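Eukaryotic translation initiation factor 5A-2 (Arabidopsis thaliana, PDB 3HKS) promotes translation elongation and termination by binding between the exit and peptidyl sites of stalled ribosomes, notably at polyproline stretches. Local coordinates at residues K64-A69 / E79-S84; G32-G37 / C47-V52. All blocks are in the same frame, centred on the assembly; numbering follows the deposited sequence.

Interaction 1. Residues K64-A69 / E79-S84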
ATOM      1  N   LYS A  64     -22.521 -10.739 -12.586  1.00 15.38           N
ATOM      2  CA  LYS A  64     -21.615  -9.618 -12.652  1.00 16.22           C
ATOM      3  C   LYS A  64     -21.241  -9.307 -11.223  1.00 16.25           C
ATOM      4  O   LYS A  64     -22.072  -9.441 -10.315  1.00 16.21           O
ATOM      5  CB  LYS A  64     -22.284  -8.398 -13.318  1.00 16.61           C
ATOM      6  CG  LYS A  64     -22.609  -8.632 -14.782  1.00 18.62           C
ATOM      7  CD  LYS A  64     -23.716  -7.756 -15.316  1.00 20.02           C
ATOM      8  CE  LYS A  64     -25.079  -8.275 -14.944  1.00 21.48           C
ATOM      9  NZ  LYS A  64     -25.938  -8.318 -16.145  1.00 17.89           N
ATOM     10  N   CYS A  65     -19.987  -8.915 -11.025  1.00 16.31           N
ATOM     11  CA  CYS A  65     -19.495  -8.493  -9.709  1.00 16.51           C
ATOM     12  C   CYS A  65     -19.426  -6.981  -9.657  1.00 16.70           C
ATOM     13  O   CYS A  65     -18.847  -6.350 -10.537  1.00 15.39           O
ATOM     14  CB  CYS A  65     -18.120  -9.089  -9.431  1.00 15.92           C
ATOM     15  SG  CYS A  65     -18.116 -10.871  -9.373  1.00 17.68           S
ATOM     16  N   HIS A  66     -20.038  -6.415  -8.618  1.00 17.36           N
ATOM     17  CA  HIS A  66     -20.074  -4.976  -8.413  1.00 18.18           C
ATOM     18  C   HIS A  66     -19.118  -4.656  -7.265  1.00 17.65           C
ATOM     19  O   HIS A  66     -19.346  -5.069  -6.131  1.00 17.69           O
ATOM     20  CB  HIS A  66     -21.510  -4.518  -8.063  1.00 19.03           C
ATOM     21  CG  HIS A  66     -22.544  -4.910  -9.077  1.00 21.81           C
ATOM     22  ND1 HIS A  66     -23.406  -4.001  -9.652  1.00 24.47           N
ATOM     23  CD2 HIS A  66     -22.844  -6.111  -9.632  1.00 23.25           C
ATOM     24  CE1 HIS A  66     -24.191  -4.624 -10.514  1.00 24.56           C
ATOM     25  NE2 HIS A  66     -23.868  -5.904 -10.523  1.00 23.56           N
ATOM     26  N   PHE A  67     -18.054  -3.920  -7.561  1.00 17.48           N
ATOM     27  CA  PHE A  67     -17.028  -3.612  -6.553  1.00 17.32           C
ATOM     28  C   PHE A  67     -17.113  -2.191  -6.027  1.00 17.73           C
ATOM     29  O   PHE A  67     -17.258  -1.240  -6.800  1.00 17.81           O
ATOM     30  CB  PHE A  67     -15.618  -3.843  -7.117  1.00 16.19           C
ATOM     31  CG  PHE A  67     -15.357  -5.264  -7.504  1.00 15.44           C
ATOM     32  CD1 PHE A  67     -15.287  -6.256  -6.543  1.00 12.97           C
ATOM     33  CD2 PHE A  67     -15.205  -5.616  -8.837  1.00 14.68           C
ATOM     34  CE1 PHE A  67     -15.062  -7.580  -6.900  1.00 13.35           C
ATOM     35  CE2 PHE A  67     -14.969  -6.944  -9.203  1.00 13.62           C
ATOM     36  CZ  PHE A  67     -14.899  -7.920  -8.236  1.00 12.91           C
ATOM     37  N   VAL A  68     -17.002  -2.055  -4.708  1.00 18.09           N
ATOM     38  CA  VAL A  68     -16.664  -0.762  -4.096  1.00 18.67           C
ATOM     39  C   VAL A  68     -15.292  -0.937  -3.436  1.00 18.65           C
ATOM     40  O   VAL A  68     -15.086  -1.872  -2.668  1.00 18.59           O
ATOM     41  CB  VAL A  68     -17.734  -0.276  -3.062  1.00 18.83           C
ATOM     42  CG1 VAL A  68     -17.390   1.115  -2.535  1.00 18.52           C
ATOM     43  CG2 VAL A  68     -19.134  -0.265  -3.687  1.00 18.40           C
ATOM     44  N   ALA A  69     -14.359  -0.045  -3.745  1.00 18.96           N
ATOM     45  CA  ALA A  69     -12.989  -0.192  -3.264  1.00 19.82           C
ATOM     46  C   ALA A  69     -12.367   1.149  -2.879  1.00 20.03           C
ATOM     47  O   ALA A  69     -12.782   2.191  -3.381  1.00 20.98           O
ATOM     48  CB  ALA A  69     -12.123  -0.930  -4.317  1.00 19.32           C
ATOM     49  N   GLU A  79     -15.148   2.557  -7.967  1.00 23.30           N
ATOM     50  CA  GLU A  79     -16.103   1.469  -8.225  1.00 22.72           C
ATOM     51  C   GLU A  79     -15.910   0.864  -9.610  1.00 21.77           C
ATOM     52  O   GLU A  79     -15.422   1.524 -10.525  1.00 21.04           O
ATOM     53  CB  GLU A  79     -17.553   1.965  -8.085  1.00 22.89           C
ATOM     54  CG  GLU A  79     -17.930   2.486  -6.707  1.00 25.33           C
ATOM     55  CD  GLU A  79     -19.354   3.045  -6.662  1.00 29.10           C
ATOM     56  OE1 GLU A  79     -19.517   4.283  -6.779  1.00 30.79           O
ATOM     57  OE2 GLU A  79     -20.302   2.248  -6.523  1.00 28.46           O
ATOM     58  N   ASP A  80     -16.327  -0.391  -9.758  1.00 21.14           N
ATOM     59  CA  ASP A  80     -16.274  -1.076 -11.042  1.00 20.67           C
ATOM     60  C   ASP A  80     -17.391  -2.113 -11.065  1.00 19.43           C
ATOM     61  O   ASP A  80     -17.800  -2.612 -10.020  1.00 18.63           O
ATOM     62  CB  ASP A  80     -14.906  -1.764 -11.216  1.00 21.16           C
ATOM     63  CG  ASP A  80     -14.392  -1.735 -12.659  1.00 24.09           C
ATOM     64  OD1 ASP A  80     -15.143  -1.331 -13.581  1.00 24.57           O
ATOM     65  OD2 ASP A  80     -13.206  -2.121 -12.867  1.00 28.98           O
ATOM     66  N   ILE A  81     -17.894  -2.416 -12.258  1.00 18.81           N
ATOM     67  CA  ILE A  81     -18.750  -3.582 -12.465  1.00 18.08           C
ATOM     68  C   ILE A  81     -18.053  -4.470 -13.492  1.00 17.71           C
ATOM     69  O   ILE A  81     -17.726  -4.010 -14.600  1.00 17.69           O
ATOM     70  CB  ILE A  81     -20.172  -3.209 -12.939  1.00 18.47           C
ATOM     71  CG1 ILE A  81     -20.897  -2.355 -11.883  1.00 18.77           C
ATOM     72  CG2 ILE A  81     -20.994  -4.489 -13.215  1.00 18.46           C
ATOM     73  CD1 ILE A  81     -22.202  -1.713 -12.386  1.00 19.90           C
ATOM     74  N   VAL A  82     -17.819  -5.729 -13.111  1.00 16.55           N
ATOM     75  CA  VAL A  82     -17.046  -6.681 -13.909  1.00 15.77           C
ATOM     76  C   VAL A  82     -17.810  -8.010 -14.018  1.00 14.90           C
ATOM     77  O   VAL A  82     -18.290  -8.527 -13.009  1.00 15.30           O
ATOM     78  CB  VAL A  82     -15.623  -6.949 -13.279  1.00 15.90           C
ATOM     79  CG1 VAL A  82     -14.702  -7.666 -14.266  1.00 14.70           C
ATOM     80  CG2 VAL A  82     -14.937  -5.626 -12.831  1.00 16.66           C
ATOM     81  N   PRO A  83     -17.905  -8.586 -15.231  1.00 13.85           N
ATOM     82  CA  PRO A  83     -18.435  -9.946 -15.333  1.00 13.42           C
ATOM     83  C   PRO A  83     -17.601 -10.864 -14.472  1.00 13.05           C
ATOM     84  O   PRO A  83     -16.370 -10.742 -14.478  1.00 13.14           O
ATOM     85  CB  PRO A  83     -18.216 -10.296 -16.810  1.00 12.83           C
ATOM     86  CG  PRO A  83     -18.207  -8.995 -17.496  1.00 13.54           C
ATOM     87  CD  PRO A  83     -17.514  -8.058 -16.550  1.00 13.88           C
ATOM     88  N   SER A  84     -18.249 -11.768 -13.739  1.00 13.22           N
ATOM     89  CA  SER A  84     -17.542 -12.649 -12.801  1.00 13.81           C
ATOM     90  C   SER A  84     -16.458 -13.485 -13.475  1.00 13.73           C
ATOM     91  O   SER A  84     -15.488 -13.897 -12.820  1.00 13.51           O
ATOM     92  CB  SER A  84     -18.515 -13.553 -12.038  1.00 13.94           C
ATOM     93  OG  SER A  84     -19.352 -14.278 -12.919  1.00 17.05           O
TER

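Interaction 2. Residues G32-G37 / C47-V52. With EDO (1,2-ethanediol), chain C.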
ATOM      1  N   GLY A  32     -14.945 -13.053 -10.048  1.00 13.62           N
ATOM      2  CA  GLY A  32     -15.684 -13.930  -9.124  1.00 13.99           C
ATOM      3  C   GLY A  32     -14.860 -14.462  -7.958  1.00 14.40           C
ATOM      4  O   GLY A  32     -15.408 -14.953  -6.966  1.00 14.55           O
ATOM      5  N   ASN A  33     -13.541 -14.361  -8.068  1.00 15.11           N
ATOM      6  CA  ASN A  33     -12.635 -14.798  -6.988  1.00 15.86           C
ATOM      7  C   ASN A  33     -12.223 -13.666  -6.039  1.00 15.58           C
ATOM      8  O   ASN A  33     -11.654 -13.924  -4.995  1.00 16.28           O
ATOM      9  CB  ASN A  33     -11.387 -15.479  -7.563  1.00 15.83           C
ATOM     10  CG  ASN A  33     -11.590 -16.964  -7.811  1.00 16.71           C
ATOM     11  OD1 ASN A  33     -11.978 -17.706  -6.913  1.00 19.95           O
ATOM     12  ND2 ASN A  33     -11.312 -17.406  -9.030  1.00 16.30           N
ATOM     13  N   ILE A  34     -12.516 -12.424  -6.410  1.00 15.74           N
ATOM     14  CA  ILE A  34     -12.198 -11.266  -5.575  1.00 15.89           C
ATOM     15  C   ILE A  34     -13.094 -11.209  -4.334  1.00 16.81           C
ATOM     16  O   ILE A  34     -14.317 -11.402  -4.417  1.00 16.75           O
ATOM     17  CB  ILE A  34     -12.296  -9.925  -6.351  1.00 15.70           C
ATOM     18  CG1 ILE A  34     -11.560  -9.988  -7.702  1.00 14.73           C
ATOM     19  CG2 ILE A  34     -11.821  -8.736  -5.481  1.00 15.34           C
ATOM     20  CD1 ILE A  34     -10.080  -9.947  -7.638  1.00 12.62           C
ATOM     21  N   ARG A  35     -12.468 -10.947  -3.191  1.00 17.56           N
ATOM     22  CA  ARG A  35     -13.143 -10.931  -1.905  1.00 18.72           C
ATOM     23  C   ARG A  35     -12.932  -9.599  -1.190  1.00 19.24           C
ATOM     24  O   ARG A  35     -11.920  -8.914  -1.392  1.00 18.88           O
ATOM     25  CB  ARG A  35     -12.642 -12.077  -1.022  1.00 19.13           C
ATOM     26  CG  ARG A  35     -12.932 -13.483  -1.549  1.00 20.63           C
ATOM     27  CD  ARG A  35     -14.425 -13.873  -1.432  1.00 24.65           C
ATOM     28  NE  ARG A  35     -14.675 -15.190  -2.030  1.00 27.64           N
ATOM     29  CZ  ARG A  35     -15.061 -15.393  -3.291  1.00 28.64           C
ATOM     30  NH1 ARG A  35     -15.269 -14.370  -4.116  1.00 29.28           N
ATOM     31  NH2 ARG A  35     -15.231 -16.629  -3.733  1.00 29.45           N
ATOM     32  N   LYS A  36     -13.914  -9.240  -0.367  1.00 19.90           N
ATOM     33  CA  LYS A  36     -13.829  -8.096   0.530  1.00 20.90           C
ATOM     34  C   LYS A  36     -12.545  -8.210   1.354  1.00 20.03           C
ATOM     35  O   LYS A  36     -12.259  -9.259   1.930  1.00 20.12           O
ATOM     36  CB  LYS A  36     -15.069  -8.056   1.442  1.00 21.09           C
ATOM     37  CG  LYS A  36     -15.146  -6.832   2.356  1.00 25.17           C
ATOM     38  CD  LYS A  36     -16.338  -6.928   3.318  1.00 30.75           C
ATOM     39  CE  LYS A  36     -16.250  -5.899   4.460  1.00 33.78           C
ATOM     40  NZ  LYS A  36     -17.423  -6.007   5.414  1.00 34.79           N
ATOM     41  N   GLY A  37     -11.764  -7.142   1.383  1.00 19.87           N
ATOM     42  CA  GLY A  37     -10.472  -7.157   2.083  1.00 19.66           C
ATOM     43  C   GLY A  37      -9.281  -7.429   1.177  1.00 19.36           C
ATOM     44  O   GLY A  37      -8.135  -7.204   1.577  1.00 20.19           O
ATOM     45  N   CYS A  47      -6.575  -0.440  -5.050  1.00 18.21           N
ATOM     46  CA  CYS A  47      -7.636  -0.190  -4.086  1.00 17.37           C
ATOM     47  C   CYS A  47      -7.911  -1.418  -3.251  1.00 17.27           C
ATOM     48  O   CYS A  47      -7.786  -2.535  -3.743  1.00 17.27           O
ATOM     49  CB  CYS A  47      -8.925   0.249  -4.784  1.00 16.68           C
ATOM     50  SG  CYS A  47      -8.741   1.564  -5.968  1.00 17.72           S
ATOM     51  N   LYS A  48      -8.297  -1.213  -1.992  1.00 17.52           N
ATOM     52  CA  LYS A  48      -8.737  -2.320  -1.147  1.00 18.05           C
ATOM     53  C   LYS A  48     -10.234  -2.476  -1.288  1.00 17.91           C
ATOM     54  O   LYS A  48     -10.970  -1.505  -1.170  1.00 17.84           O
ATOM     55  CB  LYS A  48      -8.378  -2.111   0.327  1.00 18.31           C
ATOM     56  CG  LYS A  48      -9.000  -3.181   1.226  1.00 20.27           C
ATOM     57  CD  LYS A  48      -8.510  -3.145   2.653  1.00 24.55           C
ATOM     58  CE  LYS A  48      -7.524  -4.284   2.874  1.00 28.05           C
ATOM     59  NZ  LYS A  48      -7.473  -4.747   4.282  1.00 31.38           N
ATOM     60  N   VAL A  49     -10.674  -3.708  -1.529  1.00 18.40           N
ATOM     61  CA  VAL A  49     -12.095  -4.014  -1.707  1.00 18.66           C
ATOM     62  C   VAL A  49     -12.840  -3.985  -0.365  1.00 19.55           C
ATOM     63  O   VAL A  49     -12.514  -4.754   0.556  1.00 19.53           O
ATOM     64  CB  VAL A  49     -12.318  -5.379  -2.447  1.00 18.59           C
ATOM     65  CG1 VAL A  49     -13.809  -5.661  -2.618  1.00 17.61           C
ATOM     66  CG2 VAL A  49     -11.631  -5.368  -3.810  1.00 15.89           C
ATOM     67  N   VAL A  50     -13.836  -3.104  -0.278  1.00 20.00           N
ATOM     68  CA  VAL A  50     -14.668  -2.953   0.927  1.00 21.50           C
ATOM     69  C   VAL A  50     -16.105  -3.506   0.773  1.00 22.38           C
ATOM     70  O   VAL A  50     -16.744  -3.878   1.763  1.00 22.96           O
ATOM     71  CB  VAL A  50     -14.676  -1.470   1.478  1.00 21.34           C
ATOM     72  CG1 VAL A  50     -13.273  -1.058   1.970  1.00 19.94           C
ATOM     73  CG2 VAL A  50     -15.203  -0.476   0.441  1.00 20.96           C
ATOM     74  N   GLU A  51     -16.598  -3.587  -0.463  1.00 22.84           N
ATOM     75  CA  GLU A  51     -17.919  -4.169  -0.732  1.00 23.68           C
ATOM     76  C   GLU A  51     -17.912  -4.970  -2.039  1.00 23.07           C
ATOM     77  O   GLU A  51     -17.409  -4.498  -3.059  1.00 22.90           O
ATOM     78  CB  GLU A  51     -19.001  -3.069  -0.792  1.00 23.99           C
ATOM     79  CG  GLU A  51     -19.104  -2.189   0.484  1.00 28.42           C
ATOM     80  CD  GLU A  51     -19.984  -0.939   0.318  1.00 33.70           C
ATOM     81  OE1 GLU A  51     -19.611   0.136   0.861  1.00 34.82           O
ATOM     82  OE2 GLU A  51     -21.050  -1.033  -0.342  1.00 36.41           O
ATOM     83  N   VAL A  52     -18.467  -6.180  -1.999  1.00 22.79           N
ATOM     84  CA  VAL A  52     -18.711  -6.969  -3.209  1.00 22.26           C
ATOM     85  C   VAL A  52     -20.174  -7.373  -3.248  1.00 22.10           C
ATOM     86  O   VAL A  52     -20.687  -7.946  -2.280  1.00 21.58           O
ATOM     87  CB  VAL A  52     -17.887  -8.292  -3.244  1.00 22.66           C
ATOM     88  CG1 VAL A  52     -18.093  -9.016  -4.584  1.00 22.50           C
ATOM     89  CG2 VAL A  52     -16.402  -8.039  -2.981  1.00 22.00           C
TER
HETATM   90  C1  EDO C 160      -9.205 -11.890  -2.747  1.00 26.46           C
HETATM   91  O1  EDO C 160      -9.571 -10.663  -3.391  1.00 23.35           O
HETATM   92  C2  EDO C 160      -8.982 -12.934  -3.829  1.00 28.20           C
HETATM   93  O2  EDO C 160      -8.714 -14.217  -3.239  1.00 32.08           O

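Interaction 1. Residues K64-A69 / E79-S84
Glu79 enters the pairing opposite Val68, its side chain lying alongside the valine with both pointing the same way, and Glu79 CB rests 3.5 Å from Phe67 O. At Asp80 the two strands are joined twice: Phe67 N gives Asp80 O a nearly straight bond of 2.8 Å, and Asp80 N returns a longer one of 3.2 Å to Phe67 O. Ile81 faces His66 in a non-hydrogen-bonded pair and makes a CH-pi contact: CG2 sits over the middle of the imidazole, 4.1 Å from the ring centroid and only 7° off the normal. The Ile81 CG1–CD1 arm runs past the ND1 side of the same ring, while His66 NE2 bonds to Ser55 OG on the neighbouring strand 45-55, which helps fix the ring's rotation. Val82 exchanges backbone bonds with Cys65, the shorter being Cys65 N to Val82 O at 2.6 Å. On the face of the sheet that carries Phe67, Val82 CG2 meets the phenyl ring at its edge, in plane, 3.9 Å from Phe67 CE2. With CG anti to its carbonyl carbon (chi1 -62°), Phe67 swings toward Val82 and into a core shared with Ile34, Ile40 and Cys88. Pro83 closes the ladder against Lys64, and Ser84 then turns off the strand, its CB packing on Cys65 SG at 3.8 Å while OG bonds to Ala63 O. This is a regular antiparallel beta hairpin, the last two strands of the four-stranded sheet in the SH3-like N-terminal domain of eIF-5A.

Interaction 2. Residues G32-G37 / C47-V52
Lys36 and Val49 bring the two backbones nearest, their CA atoms 5.0 Å apart, where the connection between strands 26-30 and 39-42 passes strand 45-55. The touching parts run 122° apart end to end, and a single backbone hydrogen bond joins them, Gly37 N to Val49 O at 2.6 Å. Gly37 turns there with a positive phi of 97°, a conformation that suits glycine, and the neighbouring Val49–Gly38 backbone bond carries the pairing on toward strand 39-42. Val50 and Glu51, both facing Val68, form a classic beta bulge in the other segment. Among the side chains, Val49 points at the loop: its CG2 meets Ile34 CG2 at 3.8 Å, the two side chains crossing at about a right angle, while its CB lies 3.7 Å from Arg35 O. Val52 CG2 packs against the backbone at Lys36 N, 3.8 Å away. The Lys36 chain is extended from CG outward, and with CG anti to the backbone N (chi1 -175°) its methylenes pass over Val50 O, CE at 3.4 Å. Lys48 bends at chi3 and brings CE to 3.3 Å from Gly37 O. Arg35 turns away from the strand and folds back on its own loop, NH1 bonding from above the carbonyl plane to both Gly32 O, which lies in the guanidinium plane, and Ile34 O. An ethanediol, probably from the crystallisation liquor, takes the Arg35 N-H through O1. Chemically the contact is mixed: buried Ile34 and Val49 provide its apolar part, one backbone bond ties loop to strand at Gly37, and the exposed lysines lay aliphatic carbons against the carbonyls of Val50 and Gly37, giving a polar rim.

Interaction 2 closes along the chain before interaction 1 opens, and their centres lie about 9 Å apart within the N-terminal SH3-like domain. Both reach the same four-stranded antiparallel sheet, in which strands 45-55 and 64-71 are neighbours: Val68 O probably accepts a bond from Val50 N, and Ala69 packs on Cys47. Where the end of 79-84 meets the start of 32-37, Ser84 O probably bonds to Gly32 N. Ile34 of interaction 2 also touches Phe67 of interaction 1, so hairpin and loop contribute to one apolar core. The connection between strands 45-55 and 64-71 carries Lys59, the probable hypusine site, unmodified here, so both contacts belong to the sheet from which that loop projects.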